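Side-chain contacts in acyltransferase (Actinoplanes teichomyceticus, PDB 4Q38), which transfers long aliphatic acyl groups from acyl-CoA to the sugar of teicoplanin-type glycopeptide antibiotics: residues R52-E55 / A56-L59; T93-A96 / I97-H100; A122-F125 / H126-F130; V162-H165 / R166-Y169. All coordinates share one frame; numbering follows the deposited sequence.

Interaction 1 (R52-E55 / A56-L59); sequences RGEE and ARDL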
loop_
_atom_site.group_PDB
_atom_site.type_symbol
_atom_site.label_atom_id
_atom_site.label_comp_id
_atom_site.label_asym_id
_atom_site.label_seq_id
_atom_site.Cartn_x
_atom_site.Cartn_y
_atom_site.Cartn_z
ATOM N N ARG A 52 -19.803 3.722 13.050
ATOM C CA ARG A 52 -19.574 4.583 14.209
ATOM C C ARG A 52 -19.511 3.708 15.462
ATOM O O ARG A 52 -19.976 2.566 15.453
ATOM C CB ARG A 52 -20.693 5.637 14.343
ATOM C CG ARG A 52 -21.113 6.352 13.056
ATOM C CD ARG A 52 -20.324 7.633 12.791
ATOM N NE ARG A 52 -20.790 8.359 11.603
ATOM C CZ ARG A 52 -20.300 9.529 11.185
ATOM N NH1 ARG A 52 -19.325 10.131 11.854
ATOM N NH2 ARG A 52 -20.782 10.107 10.093
ATOM N N GLY A 53 -18.919 4.238 16.530
ATOM C CA GLY A 53 -18.914 3.564 17.834
ATOM C C GLY A 53 -18.272 2.191 17.846
ATOM O O GLY A 53 -17.225 1.977 17.229
ATOM N N GLU A 54 -18.908 1.260 18.550
ATOM C CA GLU A 54 -18.375 -0.091 18.713
ATOM C C GLU A 54 -18.342 -0.900 17.415
ATOM O O GLU A 54 -17.513 -1.798 17.266
ATOM C CB GLU A 54 -19.121 -0.844 19.817
ATOM C CG GLU A 54 -18.797 -0.339 21.219
ATOM C CD GLU A 54 -17.333 -0.518 21.580
ATOM O OE1 GLU A 54 -16.600 0.493 21.636
ATOM O OE2 GLU A 54 -16.910 -1.677 21.792
ATOM N N GLU A 55 -19.239 -0.579 16.485
ATOM C CA GLU A 55 -19.168 -1.144 15.144
ATOM C C GLU A 55 -17.852 -0.728 14.481
ATOM O O GLU A 55 -17.133 -1.569 13.948
ATOM C CB GLU A 55 -20.346 -0.690 14.288
ATOM C CG GLU A 55 -20.372 -1.359 12.920
ATOM C CD GLU A 55 -21.407 -0.774 11.983
ATOM O OE1 GLU A 55 -22.211 0.074 12.416
ATOM O OE2 GLU A 55 -21.421 -1.168 10.803
ATOM N N ALA A 56 -17.550 0.570 14.531
ATOM C CA ALA A 56 -16.306 1.105 13.986
ATOM C C ALA A 56 -15.087 0.524 14.696
ATOM O O ALA A 56 -14.093 0.186 14.051
ATOM C CB ALA A 56 -16.297 2.625 14.054
ATOM N N ARG A 57 -15.173 0.392 16.019
ATOM C CA ARG A 57 -14.079 -0.188 16.795
ATOM C C ARG A 57 -13.843 -1.659 16.466
ATOM O O ARG A 57 -12.697 -2.116 16.445
ATOM C CB ARG A 57 -14.292 0.004 18.307
ATOM C CG ARG A 57 -14.154 1.449 18.787
ATOM C CD ARG A 57 -12.768 2.054 18.536
ATOM N NE ARG A 57 -11.691 1.377 19.266
ATOM C CZ ARG A 57 -11.250 1.728 20.474
ATOM N NH1 ARG A 57 -11.793 2.754 21.122
ATOM N NH2 ARG A 57 -10.264 1.043 21.038
ATOM N N ASP A 58 -14.923 -2.395 16.209
ATOM C CA ASP A 58 -14.814 -3.800 15.827
ATOM C C ASP A 58 -14.132 -3.941 14.461
ATOM O O ASP A 58 -13.237 -4.773 14.286
ATOM C CB ASP A 58 -16.187 -4.480 15.801
ATOM C CG ASP A 58 -16.712 -4.833 17.198
ATOM O OD1 ASP A 58 -15.951 -4.775 18.189
ATOM O OD2 ASP A 58 -17.907 -5.176 17.291
ATOM N N LEU A 59 -14.556 -3.120 13.504
ATOM C CA LEU A 59 -13.971 -3.166 12.163
ATOM C C LEU A 59 -12.491 -2.779 12.186
ATOM O O LEU A 59 -11.658 -3.503 11.648
ATOM C CB LEU A 59 -14.755 -2.298 11.179
ATOM C CG LEU A 59 -14.293 -2.354 9.714
ATOM C CD1 LEU A 59 -14.277 -3.783 9.176
ATOM C CD2 LEU A 59 -15.184 -1.468 8.856
#

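Interaction 2 (T93-A96 / I97-H100); sequences THHA and IVRH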
loop_
_atom_site.group_PDB
_atom_site.type_symbol
_atom_site.label_atom_id
_atom_site.label_comp_id
_atom_site.label_asym_id
_atom_site.label_seq_id
_atom_site.Cartn_x
_atom_site.Cartn_y
_atom_site.Cartn_z
ATOM N N THR A 93 -14.318 10.238 -3.684
ATOM C CA THR A 93 -13.075 9.457 -3.654
ATOM C C THR A 93 -13.417 7.975 -3.527
ATOM O O THR A 93 -12.842 7.124 -4.220
ATOM C CB THR A 93 -12.154 9.918 -2.505
ATOM O OG1 THR A 93 -11.796 11.282 -2.721
ATOM C CG2 THR A 93 -10.865 9.085 -2.443
ATOM N N HIS A 94 -14.366 7.673 -2.646
ATOM C CA HIS A 94 -14.908 6.326 -2.553
ATOM C C HIS A 94 -15.398 5.861 -3.903
ATOM O O HIS A 94 -15.068 4.758 -4.346
ATOM C CB HIS A 94 -16.026 6.263 -1.529
ATOM C CG HIS A 94 -16.896 5.036 -1.662
ATOM N ND1 HIS A 94 -16.536 3.834 -1.175
ATOM C CD2 HIS A 94 -18.140 4.859 -2.271
ATOM C CE1 HIS A 94 -17.498 2.931 -1.454
ATOM N NE2 HIS A 94 -18.480 3.560 -2.120
ATOM N N HIS A 95 -16.190 6.703 -4.561
ATOM C CA HIS A 95 -16.744 6.391 -5.883
ATOM C C HIS A 95 -15.662 6.179 -6.922
ATOM O O HIS A 95 -15.732 5.232 -7.700
ATOM C CB HIS A 95 -17.722 7.486 -6.311
ATOM C CG HIS A 95 -18.598 7.116 -7.487
ATOM N ND1 HIS A 95 -19.372 8.025 -8.126
ATOM C CD2 HIS A 95 -18.808 5.893 -8.136
ATOM C CE1 HIS A 95 -20.040 7.414 -9.132
ATOM N NE2 HIS A 95 -19.689 6.116 -9.140
ATOM N N ALA A 96 -14.649 7.043 -6.919
ATOM C CA ALA A 96 -13.535 6.950 -7.863
ATOM C C ALA A 96 -12.736 5.656 -7.716
ATOM O O ALA A 96 -12.070 5.227 -8.659
ATOM C CB ALA A 96 -12.620 8.162 -7.737
ATOM N N ILE A 97 -12.800 5.043 -6.535
ATOM C CA ILE A 97 -12.159 3.742 -6.300
ATOM C C ILE A 97 -13.047 2.566 -6.732
ATOM O O ILE A 97 -12.607 1.707 -7.514
ATOM C CB ILE A 97 -11.681 3.589 -4.834
ATOM C CG1 ILE A 97 -10.605 4.643 -4.522
ATOM C CG2 ILE A 97 -11.129 2.174 -4.590
ATOM C CD1 ILE A 97 -10.232 4.742 -3.056
ATOM N N VAL A 98 -14.291 2.531 -6.253
ATOM C CA VAL A 98 -15.179 1.387 -6.537
ATOM C C VAL A 98 -15.576 1.258 -8.013
ATOM O O VAL A 98 -15.932 0.166 -8.463
ATOM C CB VAL A 98 -16.441 1.353 -5.651
ATOM C CG1 VAL A 98 -16.056 1.152 -4.192
ATOM C CG2 VAL A 98 -17.287 2.612 -5.834
ATOM N N ARG A 99 -15.488 2.359 -8.759
ATOM C CA ARG A 99 -15.729 2.331 -10.203
ATOM C C ARG A 99 -14.695 1.445 -10.915
ATOM O O ARG A 99 -14.935 0.975 -12.031
ATOM C CB ARG A 99 -15.716 3.748 -10.789
ATOM C CG ARG A 99 -14.353 4.412 -10.780
ATOM C CD ARG A 99 -14.325 5.717 -11.555
ATOM N NE ARG A 99 -13.053 6.424 -11.379
ATOM C CZ ARG A 99 -12.782 7.621 -11.902
ATOM N NH1 ARG A 99 -13.690 8.249 -12.636
ATOM N NH2 ARG A 99 -11.604 8.197 -11.688
ATOM N N HIS A 100 -13.545 1.232 -10.271
ATOM C CA HIS A 100 -12.499 0.350 -10.814
ATOM C C HIS A 100 -12.357 -0.953 -10.077
ATOM O O HIS A 100 -11.301 -1.603 -10.154
ATOM C CB HIS A 100 -11.161 1.072 -10.820
ATOM C CG HIS A 100 -11.113 2.263 -11.744
ATOM N ND1 HIS A 100 -11.529 2.203 -13.025
ATOM C CD2 HIS A 100 -10.670 3.568 -11.532
ATOM C CE1 HIS A 100 -11.356 3.410 -13.610
ATOM N NE2 HIS A 100 -10.829 4.242 -12.698
#

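Interaction 3 (A122-F125 / H126-F130); sequences ARYF and HVYVF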
loop_
_atom_site.group_PDB
_atom_site.type_symbol
_atom_site.label_atom_id
_atom_site.label_comp_id
_atom_site.label_asym_id
_atom_site.label_seq_id
_atom_site.Cartn_x
_atom_site.Cartn_y
_atom_site.Cartn_z
ATOM N N ALA A 122 -8.915 15.228 8.873
ATOM C CA ALA A 122 -8.067 15.412 7.692
ATOM C C ALA A 122 -6.933 14.387 7.662
ATOM O O ALA A 122 -6.694 13.753 6.634
ATOM C CB ALA A 122 -7.509 16.820 7.654
ATOM N N ARG A 123 -6.239 14.241 8.790
ATOM C CA ARG A 123 -5.160 13.247 8.921
ATOM C C ARG A 123 -5.650 11.822 8.663
ATOM O O ARG A 123 -4.939 11.024 8.064
ATOM C CB ARG A 123 -4.514 13.325 10.311
ATOM C CG ARG A 123 -3.696 14.592 10.540
ATOM C CD ARG A 123 -2.976 14.553 11.882
ATOM N NE ARG A 123 -3.832 14.868 13.032
ATOM C CZ ARG A 123 -4.135 14.009 14.003
ATOM N NH1 ARG A 123 -3.681 12.747 13.974
ATOM N NH2 ARG A 123 -4.892 14.413 15.018
ATOM N N TYR A 124 -6.858 11.507 9.119
ATOM C CA TYR A 124 -7.393 10.161 8.957
ATOM C C TYR A 124 -8.315 10.011 7.739
ATOM O O TYR A 124 -8.997 8.999 7.600
ATOM C CB TYR A 124 -8.108 9.710 10.237
ATOM C CG TYR A 124 -7.199 9.423 11.419
ATOM C CD1 TYR A 124 -6.188 8.457 11.336
ATOM C CD2 TYR A 124 -7.378 10.085 12.635
ATOM C CE1 TYR A 124 -5.377 8.174 12.419
ATOM C CE2 TYR A 124 -6.569 9.810 13.734
ATOM C CZ TYR A 124 -5.567 8.857 13.622
ATOM O OH TYR A 124 -4.760 8.575 14.706
ATOM N N PHE A 125 -8.321 11.003 6.851
ATOM C CA PHE A 125 -9.251 11.007 5.714
ATOM C C PHE A 125 -9.310 9.670 4.968
ATOM O O PHE A 125 -10.377 9.124 4.730
ATOM C CB PHE A 125 -8.927 12.144 4.731
ATOM C CG PHE A 125 -9.836 12.180 3.527
ATOM C CD1 PHE A 125 -11.125 12.720 3.622
ATOM C CD2 PHE A 125 -9.416 11.665 2.302
ATOM C CE1 PHE A 125 -11.970 12.738 2.518
ATOM C CE2 PHE A 125 -10.255 11.685 1.193
ATOM C CZ PHE A 125 -11.534 12.230 1.300
ATOM N N HIS A 126 -8.152 9.156 4.590
ATOM C CA HIS A 126 -8.093 7.943 3.770
ATOM C C HIS A 126 -8.363 6.685 4.534
ATOM O O HIS A 126 -8.669 5.640 3.953
ATOM C CB HIS A 126 -6.763 7.905 3.030
ATOM C CG HIS A 126 -6.653 8.996 2.005
ATOM N ND1 HIS A 126 -7.410 9.011 0.891
ATOM C CD2 HIS A 126 -5.881 10.157 1.976
ATOM C CE1 HIS A 126 -7.131 10.122 0.176
ATOM N NE2 HIS A 126 -6.192 10.817 0.834
ATOM N N VAL A 127 -8.273 6.760 5.856
ATOM C CA VAL A 127 -8.803 5.678 6.684
ATOM C C VAL A 127 -10.335 5.622 6.555
ATOM O O VAL A 127 -10.922 4.525 6.440
ATOM C CB VAL A 127 -8.380 5.836 8.160
ATOM C CG1 VAL A 127 -8.990 4.734 9.019
ATOM C CG2 VAL A 127 -6.865 5.824 8.277
ATOM N N TYR A 128 -10.984 6.793 6.569
ATOM C CA TYR A 128 -12.451 6.846 6.385
ATOM C C TYR A 128 -12.845 6.353 4.995
ATOM O O TYR A 128 -13.830 5.634 4.846
ATOM C CB TYR A 128 -13.015 8.258 6.642
ATOM C CG TYR A 128 -12.709 8.748 8.035
ATOM C CD1 TYR A 128 -13.155 8.039 9.155
ATOM C CD2 TYR A 128 -11.939 9.883 8.236
ATOM C CE1 TYR A 128 -12.846 8.460 10.436
ATOM C CE2 TYR A 128 -11.620 10.317 9.516
ATOM C CZ TYR A 128 -12.078 9.600 10.605
ATOM O OH TYR A 128 -11.766 10.011 11.871
ATOM N N VAL A 129 -12.068 6.745 3.986
ATOM C CA VAL A 129 -12.238 6.190 2.640
ATOM C C VAL A 129 -12.185 4.669 2.692
ATOM O O VAL A 129 -13.071 4.004 2.146
ATOM C CB VAL A 129 -11.178 6.695 1.637
ATOM C CG1 VAL A 129 -11.353 5.997 0.288
ATOM C CG2 VAL A 129 -11.292 8.195 1.435
ATOM N N PHE A 130 -11.160 4.127 3.361
ATOM C CA PHE A 130 -10.974 2.680 3.435
ATOM C C PHE A 130 -12.182 2.029 4.129
ATOM O O PHE A 130 -12.764 1.083 3.600
ATOM C CB PHE A 130 -9.667 2.344 4.179
ATOM C CG PHE A 130 -9.194 0.915 4.007
ATOM C CD1 PHE A 130 -9.823 -0.142 4.672
ATOM C CD2 PHE A 130 -8.080 0.633 3.213
ATOM C CE1 PHE A 130 -9.368 -1.451 4.525
ATOM C CE2 PHE A 130 -7.625 -0.669 3.059
ATOM C CZ PHE A 130 -8.261 -1.712 3.721
HETATM O O HOH W 1 -5.644 9.221 6.060
#

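Interaction 4 (V162-H165 / R166-Y169); sequences VAIH and RRKY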
loop_
_atom_site.group_PDB
_atom_site.type_symbol
_atom_site.label_atom_id
_atom_site.label_comp_id
_atom_site.label_asym_id
_atom_site.label_seq_id
_atom_site.Cartn_x
_atom_site.Cartn_y
_atom_site.Cartn_z
ATOM N N VAL A 162 -1.327 2.478 8.945
ATOM C CA VAL A 162 -1.631 3.434 10.010
ATOM C C VAL A 162 -0.451 3.504 11.010
ATOM O O VAL A 162 0.048 4.591 11.314
ATOM C CB VAL A 162 -2.964 3.086 10.704
ATOM C CG1 VAL A 162 -3.215 4.013 11.886
ATOM C CG2 VAL A 162 -4.108 3.198 9.706
ATOM N N ALA A 163 0.001 2.344 11.490
ATOM C CA ALA A 163 1.149 2.270 12.420
ATOM C C ALA A 163 2.405 2.917 11.841
ATOM O O ALA A 163 3.113 3.651 12.540
ATOM C CB ALA A 163 1.433 0.829 12.818
ATOM N N ILE A 164 2.664 2.655 10.559
ATOM C CA ILE A 164 3.787 3.270 9.842
ATOM C C ILE A 164 3.693 4.791 9.843
ATOM O O ILE A 164 4.690 5.469 10.066
ATOM C CB ILE A 164 3.900 2.731 8.394
ATOM C CG1 ILE A 164 4.527 1.319 8.396
ATOM C CG2 ILE A 164 4.683 3.692 7.499
ATOM C CD1 ILE A 164 4.244 0.533 7.126
ATOM N N HIS A 165 2.506 5.337 9.582
ATOM C CA HIS A 165 2.366 6.796 9.605
ATOM C C HIS A 165 2.845 7.370 10.910
ATOM O O HIS A 165 3.624 8.336 10.927
ATOM C CB HIS A 165 0.931 7.245 9.316
ATOM C CG HIS A 165 0.778 8.748 9.250
ATOM N ND1 HIS A 165 0.781 9.520 10.350
ATOM C CD2 HIS A 165 0.644 9.607 8.166
ATOM C CE1 HIS A 165 0.651 10.808 9.995
ATOM N NE2 HIS A 165 0.560 10.863 8.660
ATOM N N ARG A 166 2.414 6.765 12.014
ATOM C CA ARG A 166 2.726 7.275 13.346
ATOM C C ARG A 166 4.208 7.124 13.678
ATOM O O ARG A 166 4.805 8.022 14.269
ATOM C CB ARG A 166 1.861 6.598 14.407
ATOM C CG ARG A 166 2.081 7.112 15.827
ATOM C CD ARG A 166 1.134 6.447 16.818
ATOM N NE ARG A 166 -0.267 6.788 16.553
ATOM C CZ ARG A 166 -0.909 7.833 17.074
ATOM N NH1 ARG A 166 -0.282 8.677 17.895
ATOM N NH2 ARG A 166 -2.186 8.038 16.767
ATOM N N ARG A 167 4.801 5.998 13.293
ATOM C CA ARG A 167 6.250 5.801 13.484
ATOM C C ARG A 167 7.041 6.860 12.712
ATOM O O ARG A 167 7.995 7.439 13.227
ATOM C CB ARG A 167 6.669 4.380 13.053
ATOM C CG ARG A 167 8.141 4.036 13.283
ATOM C CD ARG A 167 8.571 2.816 12.466
ATOM N NE ARG A 167 7.565 1.751 12.505
ATOM C CZ ARG A 167 7.392 0.816 11.567
ATOM N NH1 ARG A 167 8.151 0.783 10.477
ATOM N NH2 ARG A 167 6.437 -0.092 11.717
ATOM N N LYS A 168 6.625 7.113 11.478
ATOM C CA LYS A 168 7.343 8.007 10.577
ATOM C C LYS A 168 7.216 9.497 10.939
ATOM O O LYS A 168 8.205 10.241 10.891
ATOM C CB LYS A 168 6.868 7.764 9.140
ATOM C CG LYS A 168 7.688 8.459 8.070
ATOM C CD LYS A 168 7.245 8.022 6.683
ATOM C CE LYS A 168 8.083 8.705 5.617
ATOM N NZ LYS A 168 7.583 8.422 4.245
ATOM N N TYR A 169 6.006 9.926 11.298
ATOM C CA TYR A 169 5.711 11.353 11.447
ATOM C C TYR A 169 5.421 11.812 12.871
ATOM O O TYR A 169 5.532 13.003 13.174
ATOM C CB TYR A 169 4.545 11.754 10.538
ATOM C CG TYR A 169 4.773 11.476 9.069
ATOM C CD1 TYR A 169 5.665 12.244 8.318
ATOM C CD2 TYR A 169 4.079 10.458 8.427
ATOM C CE1 TYR A 169 5.870 11.994 6.972
ATOM C CE2 TYR A 169 4.272 10.198 7.084
ATOM C CZ TYR A 169 5.168 10.966 6.361
ATOM O OH TYR A 169 5.343 10.702 5.024
#

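Interaction 1 (R52-E55 / A56-L59)
Glu54 leans its carboxylate along the aliphatic part of Arg57 in the opening turns of helix 53-62, where successive i to i+4 amide bonds build the α-helix on the surface of the N-terminal domain. Two bends in the same sense, chi1 -72° and chi2 -62°, fold the Glu54 chain back toward the helix, so that OE1 rests 3.9 Å from Arg57 CG. This is van der Waals contact and not a salt bridge, for Glu54 OE1 and Arg57 NH1 stay 5.3 Å apart. Arg57 is itself folded at chi2 and chi3, which carries its guanidinium away from Glu54 toward Glu67, its salt-bridge partner, while its side chain packs on helix 67-76. Glu55 behaves differently: an extended chain, starting with CG opposite the backbone N, takes its carboxylate off the helix to a salt bridge with Arg49. Ala56, the buried member of the group, brings CB within 3.4 Å of Gly53 O and faces Val74 of helix 67-76. Gly53 itself has a positive phi of 59°, and its carbonyl accepts the Arg57 amide at 2.9 Å, with the donor in the carbonyl plane. At the next residue, Glu54 O accepts Asp58 N at 2.9 Å from above the carbonyl plane, and the Asp58 carboxylate lies near that oxygen without bonding to it, acceptor against acceptor, Asp58 CG being 3.1 Å from Glu54 O.

Interaction 2 (T93-A96 / I97-H100)
Val98 presses its two methyl groups against the His94 imidazole one turn earlier, within the last turns of helix 84-98, and this i to i+4 pair lies on the tightly packed side of the segment. Val98 CG1 comes to 3.6 Å from His94 CE1, while Val98 CG2 lies over one face of the ring, displaced toward its rim. The imidazole is turned to meet the valine by chi1 163° and chi2 80°, and its ND1 is hydrogen-bonded to Thr133 of helix 125-143, which fixes the rotation of the ring. Thr93 and Ile97 are buried too and both pack on Val129 of that helix; their contact with each other is the looser one, Thr93 CG2 being 4.4 Å from Ile97 CD1. Beneath this packing the Val98 amide makes a nearly straight bond to His94 O at 3.0 Å.

The other side is more open to solvent and held mostly by polar groups. His95, partly exposed, turns the edge of its ring to Val98, with CD2 4.3 Å from CG2, and its ND1 is bonded to Gly42 O. Arg99 sets CG between its backbone N and carbonyl carbon, chi1 69°, then runs out extended; this doubles the chain back along the helix end, and its NH2 forms a salt bridge with Glu37. One guanidinium face lies over Ala96 CB. His100 CD2 approaches Ala96 O at 3.6 Å, and Arg99 lays CG close to the same oxygen and hydrogen-bonds through NE to Ala96 O at 3.1 Å.

Interaction 3 (A122-F125 / H126-F130)
Phe125 drives the edge of its ring into the face of the His126 imidazole, a T-shaped pair with planes at 86° and centroids 4.8 Å apart. Phe125 CD2 stands over the centre of the histidine ring. Different first torsions bring the neighbours together: Phe125 extends CG opposite its backbone N (chi1 179°), whereas His126 turns CG back beside its own N. A hydrogen bond from His126 NE2 to Pro112 O steadies the imidazole. At the neighbouring ring atom, Phe125 CE2 meets Val129 CG2 at 3.6 Å, the two side chains crossing obliquely. Tyr124 points the same way as Val127 and lies alongside it, ring edge toward CG2, while its CB touches Tyr128 CE2 at 3.6 Å. The two tyrosine hydroxyls bind helix 67-76, Tyr124 at Glu72 and Tyr128 at Ile73 O. In the backbone, Tyr124 O accepts Tyr128 N at 3.1 Å and, weakly, Val127 N. A water bridges the turn, donating to Arg123 O at 2.8 Å and accepting from His126 N at 2.9 Å. Tyr124 is both the first residue out of helix 119-123 and the N-cap of helix 125-143, which makes this a helix-to-helix junction in the helical N-terminal domain.

Interaction 4 (V162-H165 / R166-Y169)
His165 receives Tyr169 over one face of its imidazole: Tyr169 CD2 stands 3.5 Å above the ring, over its centre. The side chains cross at about a right angle, and the ring planes are inclined at 49°, an oblique aromatic contact. His165 keeps CG opposite its backbone N, chi1 -176°, and both ring nitrogens are bonded, NE2 to the Tyr116 hydroxyl and ND1 to Gln171 O, which pins the imidazole against rotation. The pair is spaced i to i+4 in the final turns of helix 157-169, and the amide of Tyr169 bonds to His165 O at 2.9 Å. Ile164, one residue earlier, sends CG1 over one face of the Arg167 guanidinium, 4.1 Å from NH2; that guanidinium is in turn held by a salt bridge to Glu214. The Arg166 side chain meets the preceding turn through CB, 3.7 Å from Ala163 O. Its chain then runs straight before bending at chi3, -65°, which brings the guanidinium to two acids of helix 67-76: NE forms a salt bridge with Asp69 and NH2 with Glu72.

All four contacts belong to the N-terminal domain, and interaction 3 touches interactions 2 and 4. Interaction 2 packs against it through Ile97 CD1 and Val129 CG1, 3.7 Å apart, and interaction 4 through Val127 CG2 and Val162 CG2 at 4.1 Å. Glu72 also links 122-130 with 162-169, since it accepts the Tyr124 hydroxyl and pairs with Arg166. Interaction 1 comes within about 6 Å of interaction 3, nearest atoms, without touching it. Of the four, interaction 4 lies nearest the acyl-transfer ligands: the side chains of Ile164 and Arg167 are about 7 Å from the decanoylated glucosamine and coenzyme A respectively, whereas His126 of interaction 3 is about 14 Å from the sugar ligand.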